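Local coordinates for protein NAD nucleotidase (Haemophilus influenzae, PDB 3ZTV) that degrades NAD to adenosine and nicotinamide riboside in the periplasm, acting as both an NAD pyrophosphatase and a zinc-dependent 5'-nucleotidase most active on 5'-AMP, at residues D234-L239 and P291-S296; D322-K325 and S331-D334; L404-A409 and K447-D452. One frame throughout, in Å; residues are numbered along the deposited sequence.

Contact 1 (D234-L239 and P291-S296); sequences DELRSL and PHVLMS
E235 O, on the turn that carries L236 against P291 and V293, is gripped twice by S238: OG donates to it at 2.6 Å, and the backbone N adds a weak bond. A chi1 of 78° folds that hydroxyl back over its own helical turn. One residue earlier in the same short helix, R237 NH1 reaches D234 OD1 at 2.9 Å in a salt bridge that comes in from above the carboxylate plane, while NH2 of the same arginine pairs with E246.

The joint is apolar and buried. L236 keeps CD1 anti to CA (chi2 -173°), so this methyl extends to the strand, meeting V293 CG2 at 3.8 Å and P291 CG at 3.9 Å. CD2 lies 3.9 Å from V293 CG2, so the valine methyl touches both branches of the leucine. I330, on the neighbouring strand, packs on both L236 and V293.

Along 291-295 the side chains alternate: P291, V293 and M295 point to the side of helix 234-238, whereas H292 and L294 pack on helix 46-59, which covers one face of the seven-stranded sheet. Helix 234-238, which follows strand 221-224 of the second sheet, packs on the other, consistent with the two-sheet sandwich of calcineurin-like phosphoesterases.

Contact 2 (D322-K325 and S331-D334); sequences DTLK and SLDD
The last turn of helix 314-325 comes up to the end of strand 330-332, with the CA atoms of K325 and L332 nearest across the pair at 7.4 Å. This is a tight helix-loop-strand connection: five residues after the helix segment, the chain is back alongside it as the outermost strand of the seven-stranded mixed sheet. D333 then takes a left-handed helical conformation (phi 59°, psi 37°), which turns the backbone out of the strand.

L332 does the work. Its CD1 is anti to CA (chi2 166°), and this one methyl reaches the helix. It sits 3.7 Å from K325 CG and 4.1 Å from L324 CB. The lysine and leucine side chains cross at about a right angle, and K325 takes part through the aliphatic root of its chain, while its extended remainder carries NZ on past the leucine. L324, the buried one of the three, also packs on L34 and L300, and both leucines touch M295 of the adjacent strand.

S331 points the opposite way, away from the helix, to a polar cluster on the side of helix 46-59. K55 pairs there with D334 OD1 and K52 NZ bonds S331 OG, whose hydroxyl donates to the syn lone pair of D334 OD2 at 2.6 Å.

Contact 3 (L404-A409 and K447-D452); sequences LTIQNA and KQVLED. With ADN (adenosine), chain D.
The apolar part of this contact hangs on one methyl, I406 CD1, which strand 404-408 presents to helix 443-460. It meets L450 CD2 at 4.0 Å and V449 CG1 at 4.1 Å. I406 and V449 come tip to tip; the valine directs CG1 there by placing it between its backbone N and carbonyl carbon (chi1 75°). L450 instead slants across the isoleucine. P467, on the next strand of the sheet, touches both I406 and L450, so the contact is part of a buried helix-on-sheet core.

Polar bonds brace the helix on its other sides. Q448 NE2 donates to D452 OD1 one turn on, at 3.0 Å, approaching from above the carboxylate plane. The second oxygen of D452 bonds T526 OG1, and the carboxylate of E451 accepts hydrogen bonds from the backbone N atoms of R486 and L487.

Ligand bonds come from the C-terminal end of the strand, at N408. N408 ND2 donates to N3 of adenosine at 3.1 Å and 179°, essentially straight, and makes a weak, bent bond of 3.3 Å to O2' of the ribose. N514 ND2 donates to N408 OD1, consistent with the amide being held with ND2 toward the base. N408 thus presents an N-H to N3, an acceptor common to purines: this bond holds the base, and the weak one to O2' perhaps helps orient the ribose.

How the contacts relate
Following the chain from the N terminus, the three contacts come in series, none nested in or crossing another. Contact 1 closes a loop of 51 residues, just over half strand and without helix, returning to helix 234-238. Contact 2 closes a five-residue loop, joining helix 314-325 to edge strand 330-332. These two abut, centres about 10 Å apart: strands 284-295 and 330-332 run parallel as sheet neighbours, with V293 O 2.9 Å from S331 N and M295 N 3.0 Å from S331 O, both probable hydrogen bonds. Contact 3 closes a 37-residue loop, joining helix 443-460 to strand 404-408 of the five-stranded sheet; its centre lies about 38 Å from that of contact 1 and about 45 Å from that of contact 2.

Contact 1 (D234-L239 and P291-S296)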
# COMPACT_ATOMS: atom_id res chain seq x y z
N ASP A 234 -27.93 -14.22 21.98
CA ASP A 234 -28.26 -15.36 22.84
C ASP A 234 -29.38 -16.23 22.28
O ASP A 234 -29.32 -17.45 22.41
CB ASP A 234 -28.58 -14.90 24.26
CG ASP A 234 -27.36 -14.40 25.00
OD1 ASP A 234 -26.23 -14.77 24.60
OD2 ASP A 234 -27.52 -13.65 25.98
N GLU A 235 -30.39 -15.62 21.67
CA GLU A 235 -31.46 -16.40 21.03
C GLU A 235 -30.89 -17.37 19.99
O GLU A 235 -31.22 -18.55 19.98
CB GLU A 235 -32.48 -15.48 20.36
CG GLU A 235 -33.58 -14.94 21.27
CD GLU A 235 -34.72 -14.29 20.50
OE1 GLU A 235 -34.58 -14.09 19.27
OE2 GLU A 235 -35.78 -13.98 21.10
N LEU A 236 -30.04 -16.87 19.10
CA LEU A 236 -29.51 -17.73 18.05
C LEU A 236 -28.52 -18.76 18.60
O LEU A 236 -28.45 -19.89 18.10
CB LEU A 236 -28.88 -16.88 16.93
CG LEU A 236 -29.85 -15.89 16.27
CD1 LEU A 236 -29.16 -15.23 15.08
CD2 LEU A 236 -31.16 -16.56 15.82
N ARG A 237 -27.78 -18.39 19.64
CA ARG A 237 -26.92 -19.36 20.32
C ARG A 237 -27.74 -20.50 20.92
O ARG A 237 -27.29 -21.65 20.91
CB ARG A 237 -26.09 -18.68 21.41
CG ARG A 237 -25.06 -17.72 20.88
CD ARG A 237 -24.27 -17.04 21.99
NE ARG A 237 -23.41 -16.03 21.39
CZ ARG A 237 -23.62 -14.72 21.47
NH1 ARG A 237 -24.62 -14.22 22.20
NH2 ARG A 237 -22.79 -13.90 20.85
N SER A 238 -28.94 -20.20 21.41
CA SER A 238 -29.77 -21.22 22.06
C SER A 238 -30.23 -22.29 21.06
O SER A 238 -30.57 -23.41 21.45
CB SER A 238 -30.97 -20.59 22.76
OG SER A 238 -32.00 -20.24 21.85
N LEU A 239 -30.25 -21.93 19.78
CA LEU A 239 -30.63 -22.85 18.72
C LEU A 239 -29.42 -23.57 18.14
O LEU A 239 -29.54 -24.36 17.20
CB LEU A 239 -31.36 -22.10 17.60
CG LEU A 239 -32.71 -21.47 17.92
CD1 LEU A 239 -33.21 -20.67 16.74
CD2 LEU A 239 -33.71 -22.56 18.31
N PRO A 291 -30.35 -9.59 14.27
CA PRO A 291 -30.06 -10.43 13.10
C PRO A 291 -31.24 -11.37 12.82
O PRO A 291 -31.42 -12.36 13.54
CB PRO A 291 -28.83 -11.22 13.55
CG PRO A 291 -28.99 -11.34 15.04
CD PRO A 291 -29.80 -10.15 15.52
N HIS A 292 -32.05 -11.05 11.81
CA HIS A 292 -33.24 -11.86 11.51
C HIS A 292 -32.89 -13.09 10.69
O HIS A 292 -32.52 -12.97 9.52
CB HIS A 292 -34.25 -11.05 10.70
CG HIS A 292 -34.81 -9.85 11.41
ND1 HIS A 292 -34.26 -8.59 11.31
CD2 HIS A 292 -35.89 -9.73 12.21
CE1 HIS A 292 -34.98 -7.74 12.03
NE2 HIS A 292 -35.98 -8.41 12.58
N VAL A 293 -33.04 -14.28 11.28
CA VAL A 293 -32.89 -15.52 10.53
C VAL A 293 -34.22 -15.86 9.86
O VAL A 293 -35.26 -15.97 10.53
CB VAL A 293 -32.43 -16.68 11.42
CG1 VAL A 293 -32.42 -17.99 10.64
CG2 VAL A 293 -31.06 -16.39 11.97
N LEU A 294 -34.20 -16.03 8.55
CA LEU A 294 -35.38 -16.28 7.75
C LEU A 294 -35.62 -17.78 7.69
O LEU A 294 -34.82 -18.51 7.12
CB LEU A 294 -35.18 -15.72 6.34
CG LEU A 294 -34.73 -14.25 6.30
CD1 LEU A 294 -34.37 -13.86 4.87
CD2 LEU A 294 -35.80 -13.33 6.87
N MET A 295 -36.73 -18.25 8.28
CA MET A 295 -36.96 -19.68 8.44
C MET A 295 -38.37 -20.09 8.02
O MET A 295 -39.33 -19.35 8.25
CB MET A 295 -36.69 -20.07 9.90
CG MET A 295 -36.66 -21.58 10.17
SD MET A 295 -36.23 -21.95 11.88
CE MET A 295 -34.53 -21.38 11.90
N SER A 296 -38.48 -21.25 7.38
CA SER A 296 -39.78 -21.84 7.10
C SER A 296 -40.35 -22.56 8.31
O SER A 296 -39.61 -23.11 9.12
CB SER A 296 -39.65 -22.83 5.94
OG SER A 296 -40.87 -23.51 5.72

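Contact 2 (D322-K325 and S331-D334)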
# COMPACT_ATOMS: atom_id res chain seq x y z
N ASP A 322 -44.39 -23.05 18.47
CA ASP A 322 -44.54 -22.03 19.50
C ASP A 322 -43.20 -21.45 19.92
O ASP A 322 -43.06 -20.23 20.11
CB ASP A 322 -45.28 -22.60 20.72
CG ASP A 322 -46.76 -22.80 20.47
OD1 ASP A 322 -47.28 -22.25 19.47
OD2 ASP A 322 -47.41 -23.49 21.27
N THR A 323 -42.20 -22.30 20.08
CA THR A 323 -40.87 -21.82 20.44
C THR A 323 -40.32 -20.85 19.38
O THR A 323 -39.87 -19.75 19.70
CB THR A 323 -39.88 -22.98 20.68
OG1 THR A 323 -40.29 -23.71 21.84
CG2 THR A 323 -38.47 -22.45 20.90
N LEU A 324 -40.38 -21.25 18.12
CA LEU A 324 -39.89 -20.41 17.04
C LEU A 324 -40.65 -19.08 16.96
O LEU A 324 -40.05 -18.02 16.74
CB LEU A 324 -39.96 -21.15 15.71
CG LEU A 324 -39.02 -22.36 15.58
CD1 LEU A 324 -39.28 -23.13 14.29
CD2 LEU A 324 -37.56 -21.93 15.64
N LYS A 325 -41.97 -19.13 17.13
CA LYS A 325 -42.80 -17.93 17.04
C LYS A 325 -42.49 -16.94 18.17
O LYS A 325 -42.71 -15.73 18.01
CB LYS A 325 -44.28 -18.31 17.05
CG LYS A 325 -44.75 -19.01 15.79
CD LYS A 325 -46.18 -19.53 15.92
CE LYS A 325 -46.66 -20.13 14.61
NZ LYS A 325 -47.97 -20.84 14.74
N SER A 331 -37.68 -15.16 11.89
CA SER A 331 -38.81 -14.66 11.13
C SER A 331 -39.35 -15.80 10.28
O SER A 331 -38.66 -16.30 9.39
CB SER A 331 -38.36 -13.50 10.25
OG SER A 331 -39.47 -12.85 9.65
N LEU A 332 -40.58 -16.21 10.54
CA LEU A 332 -41.16 -17.37 9.84
C LEU A 332 -41.98 -17.02 8.61
O LEU A 332 -42.82 -16.11 8.64
CB LEU A 332 -42.04 -18.20 10.79
CG LEU A 332 -41.35 -18.82 12.00
CD1 LEU A 332 -42.38 -19.30 13.02
CD2 LEU A 332 -40.42 -19.95 11.60
N ASP A 333 -41.73 -17.75 7.53
CA ASP A 333 -42.60 -17.78 6.35
C ASP A 333 -42.81 -16.43 5.67
O ASP A 333 -43.90 -16.15 5.17
CB ASP A 333 -43.96 -18.41 6.70
CG ASP A 333 -43.83 -19.84 7.20
OD1 ASP A 333 -42.95 -20.59 6.72
OD2 ASP A 333 -44.63 -20.22 8.08
N ASP A 334 -41.78 -15.60 5.63
CA ASP A 334 -41.87 -14.38 4.84
C ASP A 334 -41.87 -14.75 3.36
O ASP A 334 -41.07 -15.57 2.93
CB ASP A 334 -40.68 -13.45 5.09
CG ASP A 334 -40.55 -13.05 6.54
OD1 ASP A 334 -41.40 -12.28 7.04
OD2 ASP A 334 -39.56 -13.48 7.16

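Contact 3 (L404-A409 and K447-D452)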
# COMPACT_ATOMS: atom_id res chain seq x y z
N LEU A 404 -1.31 -28.03 -7.01
CA LEU A 404 -1.76 -29.41 -7.08
C LEU A 404 -3.06 -29.54 -6.31
O LEU A 404 -3.34 -28.74 -5.41
CB LEU A 404 -0.70 -30.36 -6.50
CG LEU A 404 -0.34 -30.18 -5.02
CD1 LEU A 404 -1.07 -31.21 -4.16
CD2 LEU A 404 1.18 -30.23 -4.79
N THR A 405 -3.87 -30.52 -6.68
CA THR A 405 -5.07 -30.82 -5.92
C THR A 405 -5.11 -32.30 -5.55
O THR A 405 -4.52 -33.13 -6.23
CB THR A 405 -6.35 -30.49 -6.71
OG1 THR A 405 -6.33 -31.21 -7.94
CG2 THR A 405 -6.45 -29.00 -6.98
N ILE A 406 -5.80 -32.60 -4.46
CA ILE A 406 -5.95 -33.97 -3.97
C ILE A 406 -7.42 -34.24 -3.67
O ILE A 406 -8.06 -33.45 -2.98
CB ILE A 406 -5.11 -34.21 -2.70
CG1 ILE A 406 -3.62 -34.01 -3.02
CG2 ILE A 406 -5.39 -35.58 -2.12
CD1 ILE A 406 -2.73 -33.97 -1.79
N GLN A 407 -7.93 -35.36 -4.20
CA GLN A 407 -9.33 -35.76 -4.02
C GLN A 407 -9.38 -37.20 -3.51
O GLN A 407 -8.60 -38.05 -3.95
CB GLN A 407 -10.10 -35.63 -5.35
CG GLN A 407 -11.55 -36.14 -5.33
CD GLN A 407 -12.51 -35.23 -4.56
OE1 GLN A 407 -12.13 -34.19 -4.05
NE2 GLN A 407 -13.77 -35.64 -4.49
N ASN A 408 -10.28 -37.48 -2.57
CA ASN A 408 -10.45 -38.83 -2.05
C ASN A 408 -11.38 -39.67 -2.94
O ASN A 408 -12.40 -39.18 -3.42
CB ASN A 408 -10.99 -38.79 -0.61
CG ASN A 408 -12.38 -38.19 -0.52
OD1 ASN A 408 -12.60 -37.05 -0.94
ND2 ASN A 408 -13.32 -38.95 0.02
N ALA A 409 -11.02 -40.94 -3.15
CA ALA A 409 -11.76 -41.83 -4.05
C ALA A 409 -13.23 -42.03 -3.65
O ALA A 409 -14.07 -42.29 -4.51
CB ALA A 409 -11.05 -43.18 -4.15
N LYS A 447 3.56 -34.85 1.30
CA LYS A 447 3.90 -36.26 1.42
C LYS A 447 3.14 -36.89 2.58
O LYS A 447 2.54 -37.96 2.43
CB LYS A 447 5.41 -36.45 1.61
CG LYS A 447 6.25 -36.18 0.37
CD LYS A 447 7.74 -36.40 0.66
CE LYS A 447 8.59 -36.29 -0.60
NZ LYS A 447 10.06 -36.30 -0.30
N GLN A 448 3.16 -36.22 3.73
CA GLN A 448 2.52 -36.77 4.92
C GLN A 448 1.01 -36.97 4.75
O GLN A 448 0.46 -37.96 5.21
CB GLN A 448 2.81 -35.91 6.15
CG GLN A 448 2.39 -36.58 7.44
CD GLN A 448 3.10 -37.91 7.66
OE1 GLN A 448 4.32 -37.96 7.77
NE2 GLN A 448 2.32 -38.99 7.73
N VAL A 449 0.33 -36.03 4.11
CA VAL A 449 -1.12 -36.20 3.96
C VAL A 449 -1.45 -37.38 3.04
O VAL A 449 -2.42 -38.09 3.28
CB VAL A 449 -1.86 -34.90 3.54
CG1 VAL A 449 -1.63 -34.58 2.08
CG2 VAL A 449 -3.35 -35.02 3.83
N LEU A 450 -0.63 -37.61 2.01
CA LEU A 450 -0.80 -38.80 1.17
C LEU A 450 -0.59 -40.07 1.99
O LEU A 450 -1.33 -41.04 1.85
CB LEU A 450 0.17 -38.79 -0.02
CG LEU A 450 -0.04 -37.67 -1.05
CD1 LEU A 450 1.04 -37.70 -2.12
CD2 LEU A 450 -1.43 -37.76 -1.67
N GLU A 451 0.43 -40.05 2.85
CA GLU A 451 0.68 -41.19 3.72
C GLU A 451 -0.52 -41.43 4.65
O GLU A 451 -0.96 -42.57 4.86
CB GLU A 451 1.96 -41.00 4.53
CG GLU A 451 3.26 -40.92 3.70
CD GLU A 451 3.82 -42.29 3.31
OE1 GLU A 451 3.28 -43.33 3.75
OE2 GLU A 451 4.84 -42.31 2.57
N ASP A 452 -1.05 -40.34 5.22
CA ASP A 452 -2.21 -40.43 6.11
C ASP A 452 -3.39 -41.07 5.39
O ASP A 452 -4.04 -41.99 5.92
CB ASP A 452 -2.64 -39.04 6.58
CG ASP A 452 -1.58 -38.32 7.42
OD1 ASP A 452 -0.70 -38.98 8.01
OD2 ASP A 452 -1.65 -37.08 7.50
O5' ADN D . -19.45 -43.89 2.74
C5' ADN D . -18.53 -43.08 3.48
C4' ADN D . -17.40 -42.64 2.55
O4' ADN D . -17.90 -41.74 1.56
C3' ADN D . -16.30 -41.90 3.28
O3' ADN D . -15.29 -42.80 3.74
C2' ADN D . -15.76 -40.96 2.21
O2' ADN D . -14.74 -41.60 1.43
C1' ADN D . -16.95 -40.70 1.32
N9 ADN D . -17.56 -39.39 1.67
C8 ADN D . -18.55 -39.16 2.55
N7 ADN D . -18.84 -37.83 2.61
C5 ADN D . -18.01 -37.20 1.76
C6 ADN D . -17.77 -35.81 1.31
N6 ADN D . -18.48 -34.76 1.80
N1 ADN D . -16.81 -35.60 0.39
C2 ADN D . -16.09 -36.61 -0.13
N3 ADN D . -16.25 -37.89 0.22
C4 ADN D . -17.18 -38.24 1.14